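PDB 3K1T: glutamate--cysteine ligase GshA, which probably acts as a ligase that joins glutamate to cysteine through the glutamate gamma-carboxylate. Local coordinates for residues Arg51-Lys56 and Glu329-Phe334; Phe110-Val115 and Thr142-His147; Cys172-Asn177 and Gln193-Pro198; Thr213-Val218 and Leu413-Ile418. All blocks are in the same frame, centred on the assembly; numbering follows the deposited sequence. Where two conformers were deposited one is given.

Interaction 1 of 4, residues Arg51-Lys56 and Glu329-Phe334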
# COMPACT_ATOMS: atom_id res chain seq x y z
N ARG A 51 8.41 -4.73 -23.40
CA ARG A 51 9.42 -5.56 -24.04
C ARG A 51 10.82 -5.04 -23.74
O ARG A 51 11.11 -3.85 -23.88
CB ARG A 51 9.20 -5.72 -25.53
CG ARG A 51 8.02 -6.64 -25.83
CD ARG A 51 7.96 -6.97 -27.32
NE ARG A 51 7.15 -8.15 -27.54
CZ ARG A 51 7.04 -8.77 -28.70
NH1 ARG A 51 7.65 -8.29 -29.77
NH2 ARG A 51 6.28 -9.88 -28.79
N ASN A 52 11.65 -5.97 -23.27
CA ASN A 52 13.08 -5.72 -23.00
C ASN A 52 13.88 -6.34 -24.16
O ASN A 52 13.99 -7.56 -24.30
CB ASN A 52 13.41 -6.38 -21.67
CG ASN A 52 14.83 -6.08 -21.22
OD1 ASN A 52 15.63 -5.58 -21.99
ND2 ASN A 52 15.15 -6.44 -19.97
N ALA A 53 14.43 -5.47 -24.99
CA ALA A 53 15.20 -5.83 -26.18
C ALA A 53 16.71 -5.81 -25.87
O ALA A 53 17.53 -6.05 -26.76
CB ALA A 53 14.88 -4.83 -27.31
N GLY A 54 17.08 -5.45 -24.64
CA GLY A 54 18.50 -5.22 -24.31
C GLY A 54 19.02 -3.88 -24.79
O GLY A 54 19.76 -3.18 -24.08
N PHE A 55 18.64 -3.50 -26.02
CA PHE A 55 18.96 -2.17 -26.55
C PHE A 55 17.84 -1.13 -26.37
O PHE A 55 17.99 0.06 -26.77
CB PHE A 55 19.38 -2.30 -28.02
CG PHE A 55 18.33 -2.86 -28.93
CD1 PHE A 55 17.26 -2.07 -29.35
CD2 PHE A 55 18.43 -4.16 -29.41
CE1 PHE A 55 16.30 -2.57 -30.21
CE2 PHE A 55 17.46 -4.67 -30.27
CZ PHE A 55 16.41 -3.88 -30.69
N LYS A 56 16.74 -1.55 -25.74
CA LYS A 56 15.54 -0.74 -25.58
C LYS A 56 14.65 -1.39 -24.52
O LYS A 56 14.63 -2.61 -24.41
CB LYS A 56 14.76 -0.77 -26.95
CG LYS A 56 13.75 0.21 -27.06
CD LYS A 56 13.31 0.45 -28.47
CE LYS A 56 12.30 1.54 -28.48
NZ LYS A 56 12.67 2.58 -29.49
N GLU A 329 7.16 1.24 -34.71
CA GLU A 329 8.39 0.49 -34.55
C GLU A 329 8.14 -0.74 -33.67
O GLU A 329 7.63 -0.60 -32.55
CB GLU A 329 9.45 1.39 -33.91
CG GLU A 329 10.69 0.65 -33.35
CD GLU A 329 11.62 1.54 -32.56
OE1 GLU A 329 11.55 2.80 -32.69
OE2 GLU A 329 12.47 0.97 -31.80
N GLY A 330 8.45 -1.91 -34.19
CA GLY A 330 8.37 -3.15 -33.42
C GLY A 330 9.55 -3.24 -32.46
O GLY A 330 10.64 -2.79 -32.81
N VAL A 331 9.31 -3.77 -31.26
CA VAL A 331 10.36 -3.92 -30.22
C VAL A 331 10.52 -5.40 -29.98
O VAL A 331 9.55 -6.13 -29.86
CB VAL A 331 9.95 -3.20 -28.93
CG1 VAL A 331 11.08 -3.31 -27.85
CG2 VAL A 331 9.61 -1.71 -29.24
N TYR A 332 11.76 -5.87 -29.95
CA TYR A 332 12.06 -7.28 -29.69
C TYR A 332 11.97 -7.55 -28.21
O TYR A 332 12.21 -6.65 -27.38
CB TYR A 332 13.48 -7.62 -30.18
CG TYR A 332 13.56 -7.77 -31.67
CD1 TYR A 332 13.30 -8.98 -32.28
CD2 TYR A 332 13.91 -6.68 -32.47
CE1 TYR A 332 13.34 -9.12 -33.67
CE2 TYR A 332 13.96 -6.80 -33.86
CZ TYR A 332 13.66 -8.03 -34.46
OH TYR A 332 13.72 -8.17 -35.84
N THR A 333 11.59 -8.78 -27.86
CA THR A 333 11.87 -9.28 -26.52
C THR A 333 12.87 -10.43 -26.62
O THR A 333 12.65 -11.38 -27.38
CB THR A 333 10.64 -9.77 -25.74
OG1 THR A 333 11.09 -10.49 -24.54
CG2 THR A 333 9.71 -10.69 -26.60
N PHE A 334 13.97 -10.35 -25.86
CA PHE A 334 14.95 -11.44 -25.81
C PHE A 334 14.91 -12.18 -24.49
O PHE A 334 15.75 -13.04 -24.25
CB PHE A 334 16.37 -10.93 -26.12
CG PHE A 334 16.48 -10.34 -27.48
CD1 PHE A 334 16.26 -11.11 -28.60
CD2 PHE A 334 16.70 -9.00 -27.65
CE1 PHE A 334 16.32 -10.56 -29.88
CE2 PHE A 334 16.77 -8.44 -28.92
CZ PHE A 334 16.58 -9.23 -30.04
O HOH W 1 10.70 -8.60 -22.53

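Interaction 2 of 4, residues Phe110-Val115 and Thr142-His147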
# COMPACT_ATOMS: atom_id res chain seq x y z
N PHE A 110 -10.05 -19.15 -17.49
CA PHE A 110 -9.06 -18.22 -16.97
C PHE A 110 -9.64 -16.83 -16.73
O PHE A 110 -9.29 -16.20 -15.73
CB PHE A 110 -7.84 -18.13 -17.87
CG PHE A 110 -7.13 -19.45 -18.05
CD1 PHE A 110 -6.85 -20.25 -16.97
CD2 PHE A 110 -6.78 -19.88 -19.31
CE1 PHE A 110 -6.21 -21.47 -17.13
CE2 PHE A 110 -6.13 -21.11 -19.49
CZ PHE A 110 -5.85 -21.90 -18.40
N TYR A 111 -10.50 -16.36 -17.64
CA TYR A 111 -11.18 -15.08 -17.45
C TYR A 111 -12.09 -15.14 -16.19
O TYR A 111 -12.10 -14.22 -15.39
CB TYR A 111 -11.96 -14.60 -18.70
CG TYR A 111 -12.56 -13.26 -18.37
CD1 TYR A 111 -11.73 -12.15 -18.18
CD2 TYR A 111 -13.92 -13.11 -18.11
CE1 TYR A 111 -12.24 -10.93 -17.78
CE2 TYR A 111 -14.46 -11.86 -17.75
CZ TYR A 111 -13.60 -10.78 -17.57
OH TYR A 111 -14.05 -9.56 -17.13
N LEU A 112 -12.82 -16.23 -16.01
CA LEU A 112 -13.64 -16.40 -14.79
C LEU A 112 -12.77 -16.44 -13.52
O LEU A 112 -13.15 -15.89 -12.50
CB LEU A 112 -14.51 -17.62 -14.88
CG LEU A 112 -15.52 -17.62 -16.06
CD1 LEU A 112 -16.28 -18.99 -16.10
CD2 LEU A 112 -16.47 -16.42 -15.99
N ARG A 113 -11.61 -17.07 -13.59
CA ARG A 113 -10.68 -17.01 -12.46
C ARG A 113 -10.18 -15.60 -12.17
O ARG A 113 -10.03 -15.23 -10.99
CB ARG A 113 -9.48 -17.95 -12.69
CG ARG A 113 -9.90 -19.40 -12.72
CD ARG A 113 -8.76 -20.31 -13.11
NE ARG A 113 -9.27 -21.68 -13.13
CZ ARG A 113 -8.59 -22.74 -13.53
NH1 ARG A 113 -7.33 -22.62 -13.97
NH2 ARG A 113 -9.18 -23.94 -13.48
N ASN A 114 -9.94 -14.82 -13.22
CA ASN A 114 -9.65 -13.40 -13.05
C ASN A 114 -10.77 -12.67 -12.31
O ASN A 114 -10.52 -11.90 -11.38
CB ASN A 114 -9.42 -12.74 -14.39
CG ASN A 114 -9.53 -11.25 -14.35
OD1 ASN A 114 -8.62 -10.56 -13.82
ND2 ASN A 114 -10.66 -10.72 -14.90
N VAL A 115 -12.00 -12.90 -12.73
CA VAL A 115 -13.14 -12.28 -12.05
C VAL A 115 -13.20 -12.60 -10.59
O VAL A 115 -13.37 -11.68 -9.77
CB VAL A 115 -14.47 -12.57 -12.75
CG1 VAL A 115 -15.66 -11.90 -11.93
CG2 VAL A 115 -14.40 -12.01 -14.20
N THR A 142 -26.77 -16.76 -12.64
CA THR A 142 -26.12 -17.88 -13.29
C THR A 142 -24.79 -18.15 -12.59
O THR A 142 -23.93 -17.25 -12.49
CB THR A 142 -25.87 -17.56 -14.76
OG1 THR A 142 -27.12 -17.27 -15.39
CG2 THR A 142 -25.18 -18.73 -15.50
N PHE A 143 -24.63 -19.36 -12.09
CA PHE A 143 -23.39 -19.77 -11.39
C PHE A 143 -22.49 -20.43 -12.40
O PHE A 143 -22.94 -21.38 -13.10
CB PHE A 143 -23.70 -20.76 -10.27
CG PHE A 143 -24.44 -20.15 -9.11
CD1 PHE A 143 -25.80 -20.05 -9.12
CD2 PHE A 143 -23.74 -19.66 -8.00
CE1 PHE A 143 -26.48 -19.48 -8.07
CE2 PHE A 143 -24.42 -19.11 -6.92
CZ PHE A 143 -25.79 -19.01 -6.96
N LEU A 144 -21.27 -19.94 -12.52
CA LEU A 144 -20.28 -20.49 -13.45
C LEU A 144 -19.05 -21.03 -12.69
O LEU A 144 -18.45 -20.33 -11.90
CB LEU A 144 -19.83 -19.45 -14.47
CG LEU A 144 -20.91 -18.84 -15.39
CD1 LEU A 144 -20.30 -17.76 -16.24
CD2 LEU A 144 -21.60 -19.92 -16.25
N GLU A 145 -18.69 -22.27 -12.98
CA GLU A 145 -17.60 -22.95 -12.28
C GLU A 145 -16.25 -22.46 -12.77
O GLU A 145 -16.06 -22.32 -13.98
CB GLU A 145 -17.69 -24.43 -12.60
CG GLU A 145 -18.95 -25.07 -12.11
CD GLU A 145 -18.76 -25.63 -10.74
OE1 GLU A 145 -18.25 -24.89 -9.87
OE2 GLU A 145 -19.12 -26.83 -10.54
N THR A 146 -15.33 -22.20 -11.86
CA THR A 146 -13.96 -21.88 -12.27
C THR A 146 -13.07 -23.16 -12.37
O THR A 146 -11.89 -23.06 -12.69
CB THR A 146 -13.33 -20.87 -11.32
OG1 THR A 146 -13.63 -21.25 -9.99
CG2 THR A 146 -13.93 -19.50 -11.50
N HIS A 147 -13.64 -24.33 -12.12
CA HIS A 147 -12.92 -25.62 -12.23
C HIS A 147 -11.71 -25.72 -11.31
O HIS A 147 -10.66 -26.26 -11.67
CB HIS A 147 -12.52 -25.89 -13.69
CG HIS A 147 -13.70 -26.05 -14.58
ND1 HIS A 147 -14.06 -25.09 -15.50
CD2 HIS A 147 -14.65 -27.01 -14.64
CE1 HIS A 147 -15.17 -25.48 -16.12
NE2 HIS A 147 -15.55 -26.63 -15.61

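Interaction 3 of 4, residues Cys172-Asn177 and Gln193-Pro198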
# COMPACT_ATOMS: atom_id res chain seq x y z
N CYS A 172 -23.16 2.35 -5.64
CA CYS A 172 -22.73 3.69 -5.64
C CYS A 172 -21.98 3.98 -7.02
O CYS A 172 -22.17 4.99 -7.72
CB CYS A 172 -21.88 3.79 -4.30
SG CYS A 172 -22.59 2.83 -2.62
N ALA A 173 -21.14 3.04 -7.41
CA ALA A 173 -20.32 3.16 -8.59
C ALA A 173 -20.26 1.83 -9.32
O ALA A 173 -20.63 0.79 -8.77
CB ALA A 173 -18.91 3.61 -8.19
N ILE A 174 -19.76 1.88 -10.54
CA ILE A 174 -19.71 0.73 -11.44
C ILE A 174 -18.29 0.59 -11.96
O ILE A 174 -17.78 1.50 -12.60
CB ILE A 174 -20.66 0.94 -12.63
CG1 ILE A 174 -22.10 1.11 -12.12
CG2 ILE A 174 -20.55 -0.22 -13.65
CD1 ILE A 174 -23.02 1.75 -13.16
N LEU A 175 -17.66 -0.55 -11.70
CA LEU A 175 -16.32 -0.83 -12.18
C LEU A 175 -16.38 -1.68 -13.42
O LEU A 175 -16.94 -2.77 -13.42
CB LEU A 175 -15.47 -1.53 -11.11
CG LEU A 175 -14.03 -1.89 -11.49
CD1 LEU A 175 -13.21 -0.61 -11.78
CD2 LEU A 175 -13.31 -2.73 -10.38
N LEU A 176 -15.87 -1.14 -14.52
CA LEU A 176 -15.75 -1.89 -15.75
C LEU A 176 -14.53 -2.80 -15.78
O LEU A 176 -13.39 -2.34 -15.66
CB LEU A 176 -15.67 -0.94 -16.95
CG LEU A 176 -16.84 0.01 -17.13
CD1 LEU A 176 -16.46 1.08 -18.18
CD2 LEU A 176 -18.10 -0.80 -17.52
N ASN A 177 -14.76 -4.10 -15.97
CA ASN A 177 -13.70 -5.03 -16.36
C ASN A 177 -13.96 -5.54 -17.79
O ASN A 177 -13.56 -6.63 -18.17
CB ASN A 177 -13.58 -6.19 -15.37
CG ASN A 177 -12.28 -6.93 -15.47
OD1 ASN A 177 -12.25 -8.13 -15.79
ND2 ASN A 177 -11.17 -6.21 -15.21
N GLN A 193 -24.93 6.76 -11.66
CA GLN A 193 -23.75 6.15 -11.06
C GLN A 193 -22.51 6.40 -11.91
O GLN A 193 -22.58 6.36 -13.14
CB GLN A 193 -23.96 4.65 -10.97
CG GLN A 193 -25.04 4.23 -10.01
CD GLN A 193 -25.87 3.07 -10.53
OE1 GLN A 193 -26.23 3.02 -11.73
NE2 GLN A 193 -26.20 2.13 -9.65
N SER A 194 -21.37 6.65 -11.28
CA SER A 194 -20.14 6.82 -12.04
C SER A 194 -19.60 5.53 -12.58
O SER A 194 -19.61 4.50 -11.86
CB SER A 194 -19.07 7.46 -11.17
OG SER A 194 -19.53 8.75 -10.81
N LEU A 195 -19.15 5.56 -13.83
CA LEU A 195 -18.41 4.46 -14.38
C LEU A 195 -16.91 4.64 -14.06
O LEU A 195 -16.42 5.79 -14.02
CB LEU A 195 -18.59 4.37 -15.89
CG LEU A 195 -20.00 4.07 -16.45
CD1 LEU A 195 -19.95 4.17 -17.97
CD2 LEU A 195 -20.49 2.67 -16.04
N ILE A 196 -16.24 3.52 -13.83
CA ILE A 196 -14.80 3.49 -13.56
C ILE A 196 -14.15 2.52 -14.54
O ILE A 196 -14.44 1.33 -14.52
CB ILE A 196 -14.48 3.02 -12.12
CG1 ILE A 196 -15.20 3.91 -11.09
CG2 ILE A 196 -12.92 2.97 -11.92
CD1 ILE A 196 -15.34 3.31 -9.68
N PRO A 197 -13.30 3.01 -15.44
CA PRO A 197 -12.97 4.39 -15.74
C PRO A 197 -14.19 5.14 -16.31
O PRO A 197 -15.11 4.49 -16.80
CB PRO A 197 -11.88 4.26 -16.81
CG PRO A 197 -12.05 2.94 -17.39
CD PRO A 197 -12.64 2.06 -16.37
N PRO A 198 -14.20 6.48 -16.24
CA PRO A 198 -15.41 7.15 -16.64
C PRO A 198 -15.50 7.37 -18.16
O PRO A 198 -15.24 8.47 -18.64
CB PRO A 198 -15.35 8.48 -15.88
CG PRO A 198 -13.89 8.76 -15.76
CD PRO A 198 -13.27 7.39 -15.53

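Interaction 4 of 4, residues Thr213-Val218 and Leu413-Ile418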
# COMPACT_ATOMS: atom_id res chain seq x y z
N THR A 213 0.96 9.64 -29.00
CA THR A 213 1.32 11.04 -28.83
C THR A 213 1.44 11.40 -27.34
O THR A 213 2.34 12.13 -26.93
CB THR A 213 0.27 11.97 -29.51
OG1 THR A 213 0.14 11.61 -30.90
CG2 THR A 213 0.67 13.43 -29.40
N ALA A 214 0.52 10.89 -26.53
CA ALA A 214 0.53 11.20 -25.10
C ALA A 214 1.79 10.60 -24.45
O ALA A 214 2.45 11.27 -23.66
CB ALA A 214 -0.77 10.70 -24.38
N TYR A 215 2.17 9.39 -24.83
CA TYR A 215 3.38 8.77 -24.31
C TYR A 215 4.64 9.53 -24.80
O TYR A 215 5.53 9.80 -24.01
CB TYR A 215 3.43 7.28 -24.65
CG TYR A 215 4.62 6.58 -24.01
CD1 TYR A 215 4.70 6.45 -22.62
CD2 TYR A 215 5.65 6.07 -24.78
CE1 TYR A 215 5.79 5.82 -22.02
CE2 TYR A 215 6.76 5.44 -24.19
CZ TYR A 215 6.81 5.31 -22.81
OH TYR A 215 7.91 4.71 -22.22
N ASP A 216 4.67 9.97 -26.07
CA ASP A 216 5.73 10.87 -26.52
C ASP A 216 5.91 12.07 -25.61
O ASP A 216 7.04 12.41 -25.25
CB ASP A 216 5.45 11.42 -27.94
CG ASP A 216 5.69 10.44 -29.06
OD1 ASP A 216 6.17 9.30 -28.84
OD2 ASP A 216 5.44 10.86 -30.23
N ARG A 217 4.82 12.75 -25.27
CA ARG A 217 4.88 13.93 -24.41
C ARG A 217 5.44 13.59 -23.02
O ARG A 217 6.23 14.34 -22.49
CB ARG A 217 3.48 14.54 -24.23
CG ARG A 217 2.97 15.24 -25.49
CD ARG A 217 1.44 15.31 -25.48
NE ARG A 217 0.89 16.11 -24.38
CZ ARG A 217 -0.36 15.98 -23.91
NH1 ARG A 217 -1.17 15.06 -24.43
NH2 ARG A 217 -0.78 16.75 -22.91
N VAL A 218 5.01 12.48 -22.44
CA VAL A 218 5.56 12.05 -21.13
C VAL A 218 7.08 11.79 -21.22
O VAL A 218 7.87 12.27 -20.39
CB VAL A 218 4.83 10.79 -20.59
CG1 VAL A 218 5.63 10.13 -19.42
CG2 VAL A 218 3.38 11.16 -20.13
N LEU A 413 1.34 4.46 -17.70
CA LEU A 413 0.14 4.80 -16.92
C LEU A 413 -0.18 6.29 -16.93
O LEU A 413 -1.34 6.69 -17.15
CB LEU A 413 0.29 4.33 -15.46
CG LEU A 413 -0.96 4.45 -14.59
CD1 LEU A 413 -1.92 3.34 -14.99
CD2 LEU A 413 -0.61 4.36 -13.07
N LEU A 414 0.83 7.12 -16.73
CA LEU A 414 0.66 8.56 -16.75
C LEU A 414 0.16 9.03 -18.13
O LEU A 414 -0.80 9.84 -18.24
CB LEU A 414 2.00 9.24 -16.41
CG LEU A 414 2.04 10.77 -16.45
CD1 LEU A 414 0.95 11.36 -15.50
CD2 LEU A 414 3.43 11.28 -16.05
N ALA A 415 0.76 8.48 -19.18
CA ALA A 415 0.34 8.83 -20.51
C ALA A 415 -1.14 8.48 -20.77
O ALA A 415 -1.88 9.30 -21.36
CB ALA A 415 1.25 8.13 -21.58
N ALA A 416 -1.56 7.29 -20.35
CA ALA A 416 -2.97 6.85 -20.49
C ALA A 416 -3.92 7.77 -19.70
O ALA A 416 -5.01 8.11 -20.22
CB ALA A 416 -3.13 5.41 -20.06
N THR A 417 -3.48 8.20 -18.53
CA THR A 417 -4.24 9.10 -17.66
C THR A 417 -4.45 10.46 -18.34
O THR A 417 -5.58 10.98 -18.39
CB THR A 417 -3.50 9.32 -16.32
OG1 THR A 417 -3.32 8.05 -15.70
CG2 THR A 417 -4.27 10.30 -15.37
N ILE A 418 -3.38 11.00 -18.89
CA ILE A 418 -3.42 12.26 -19.65
C ILE A 418 -4.34 12.11 -20.88
O ILE A 418 -5.27 12.93 -21.08
CB ILE A 418 -2.00 12.74 -20.03
CG1 ILE A 418 -1.21 13.11 -18.77
CG2 ILE A 418 -2.07 13.94 -21.03
CD1 ILE A 418 0.33 13.32 -18.98

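Interaction 1 of 4, residues Arg51-Lys56 and Glu329-Phe334
Lys56 NZ reaches Glu329 OE2 at 2.8 Å in a buried salt bridge, approaching from above the carboxylate plane. The ammonium also donates to the backbone oxygens of Trp231 and Asn234, and Glu329 OE1 accepts from Tyr236 N and Trp231 NE1, so neither charge has a single mate. Arg51 NH1 meets Val331 O in the guanidinium plane at 2.9 Å, an almost straight bond (165°), while Thr333 CG2 lies over one face of that group. Replacing Arg51 by a leucine would probably leave Val331 O and the carboxylate of Glu343, its salt-bridge partner, without this donor. Here strand 45-52 turns back into strand 57-63 as a beta hairpin, and Asn52 OD1 accepts from Gly54 N in an Asx turn; the positive phi of Gly54 (78°) favours glycine. Phe334 N donates to Asn52 O at 3.2 Å, and one water accepts from Asn52 N and donates to Thr333 OG1, which also bonds to Ala342 O. Small enough to fit, Ala53 sets CB against Val331 CG1 and over the centre of the Phe55 ring. With CG between backbone N and carbonyl carbon (chi1 61°), Phe55 carries CE2 to within 4.1 Å of Phe334 CE2, at that ring's edge.

Interaction 2 of 4, residues Phe110-Val115 and Thr142-His147
The guanidinium of Arg113 turns its edge to Thr146 O, which lies in the plane of the group and accepts from two nitrogens at once. NE and NH2 each stand 3.0 Å from Thr146 O, both in the carbonyl plane, and the N-H angles near 148° reflect the bend needed for two donors to share one atom. This side-on grip fixes the rotation of the planar group. Arginine suits the place because its chain, extended from CG to NE, spans the gap from the helix while CG still rests on Thr146 CB at 4.0 Å. The imidazole of His147 has Glu145 CB over one face, offset toward the rim.

Beside this polar grip the contact is apolar. Thr146 CG2 sits 3.9 Å from Leu112 CB, whereas its hydroxyl turns to Asp148 OD1. Leu112 CD1 meets Leu144 CB at 3.9 Å, the two leucines crossing at about a right angle. Each has CG anti to the carbonyl carbon (chi1 -60°), which carries the branched end into the interface, and Ile152 of strand 151-160 also touches Leu112. The arrangement is that of an alpha/beta layer: helix 109-124 packs on a mixed sheet and, through Arg113, holds the turn that follows edge strand 142-145.

Interaction 3 of 4, residues Cys172-Asn177 and Gln193-Pro198
Strands 173-177 and 194-196 run parallel, their axes 4.7 Å apart at closest approach and inclined by 28°. Ile174 pairs with Leu195 and Leu175 with Ile196. Ile174 carries the ladder: its N donates to Ser194 O at 2.9 Å and its O accepts from Ile196 N at 2.8 Å, after which Leu176 N takes up Ile196 O at 2.9 Å. All three donors lie nearly in line with the C=O bonds. The cis peptide before Pro197 follows directly, and the next donor in the ladder would be Pro198, which has no N-H.

Beta-branched and leucine side chains suit a sheet packed on both faces. Ile174 and Leu195 lie side by side and point the same way, with CG2 of Ile174 3.8 Å from Leu195 CD2. On this side too, Leu176 CB rests near Pro197 CD. With its CG1 anti to the carbonyl carbon (chi1 -60°), Ile174 swings CD1 to Gln193, whose OE1 is held by Leu164 N. An alanine at Ile174 would probably open a gap between Leu195, Gln193 and Ile101 of the neighbouring strand. On the other face Leu175 CD1 fits against Ile196 CG2 at 3.6 Å, and Ile196 CD1 reaches Ala173 CB at 3.9 Å. Strand 173-177 also pairs in parallel with strand 97-102, and helix 109-124 covers the Leu175 face, so the contact belongs to the parallel part of a mixed alpha/beta sheet.

Interaction 4 of 4, residues Thr213-Val218 and Leu413-Ile418
Helices 210-226 and 398-421 cross here in a buried contact, at an angle of 124° between their short segments, with the axes only 8.3 Å apart. Alanines allow this close approach. Ala415 CB presses on the backbone of the other helix, 3.5 Å from Tyr215 CA, and Ala214 CB returns the contact by touching Ala415 O at the same distance. Ala415 CB also lies in the plane of the Tyr215 ring, at its edge; the phenol itself leads off to Leu233 O, with which OH forms a hydrogen bond.

This is a helix-helix crossing with small residues at its centre and larger ones beside them. Val218 fills the next position: with CG2 anti to the carbonyl carbon, that methyl meets Leu414 CG and Ile418 CD1, each at 3.9 Å, and also packs on Ala415 CA. A branched but short side chain can thus touch three residues of the facing helix. Leu414 in turn lies against Trp32 and Gln36 of helix 26-40, which covers another side of helix 398-421. Toward solvent, Arg217 in one of its two conformers brings NH2 to 3.6 Å from Ile418 CG2, an oblique approach, while the same nitrogen forms a salt bridge with Glu422 near the end of the modelled chain.

In the fold
Interactions 2 and 3 share the mixed sheet, their centres about 21 Å apart, and they touch: Asn177 OD1 probably accepts from Tyr111 OH and Asn114 ND2, tying helix 109-124 to strand 173-177. Interactions 1 and 4, about 20 Å apart between centres, alternate their segments along the chain: interaction 1 joins an early strand to a loop 273 residues on, interaction 4 a mid-chain helix to the last. Interactions 2 and 3 come in series inside the loop interaction 1 closes, across the chain's centre from it, with centres about 34 and 35 Å away. Strand 194-196 leads on to helix 210-226 of interaction 4. The mixed-sheet contacts are thus local, whereas interactions 1 and 4 join distant segments.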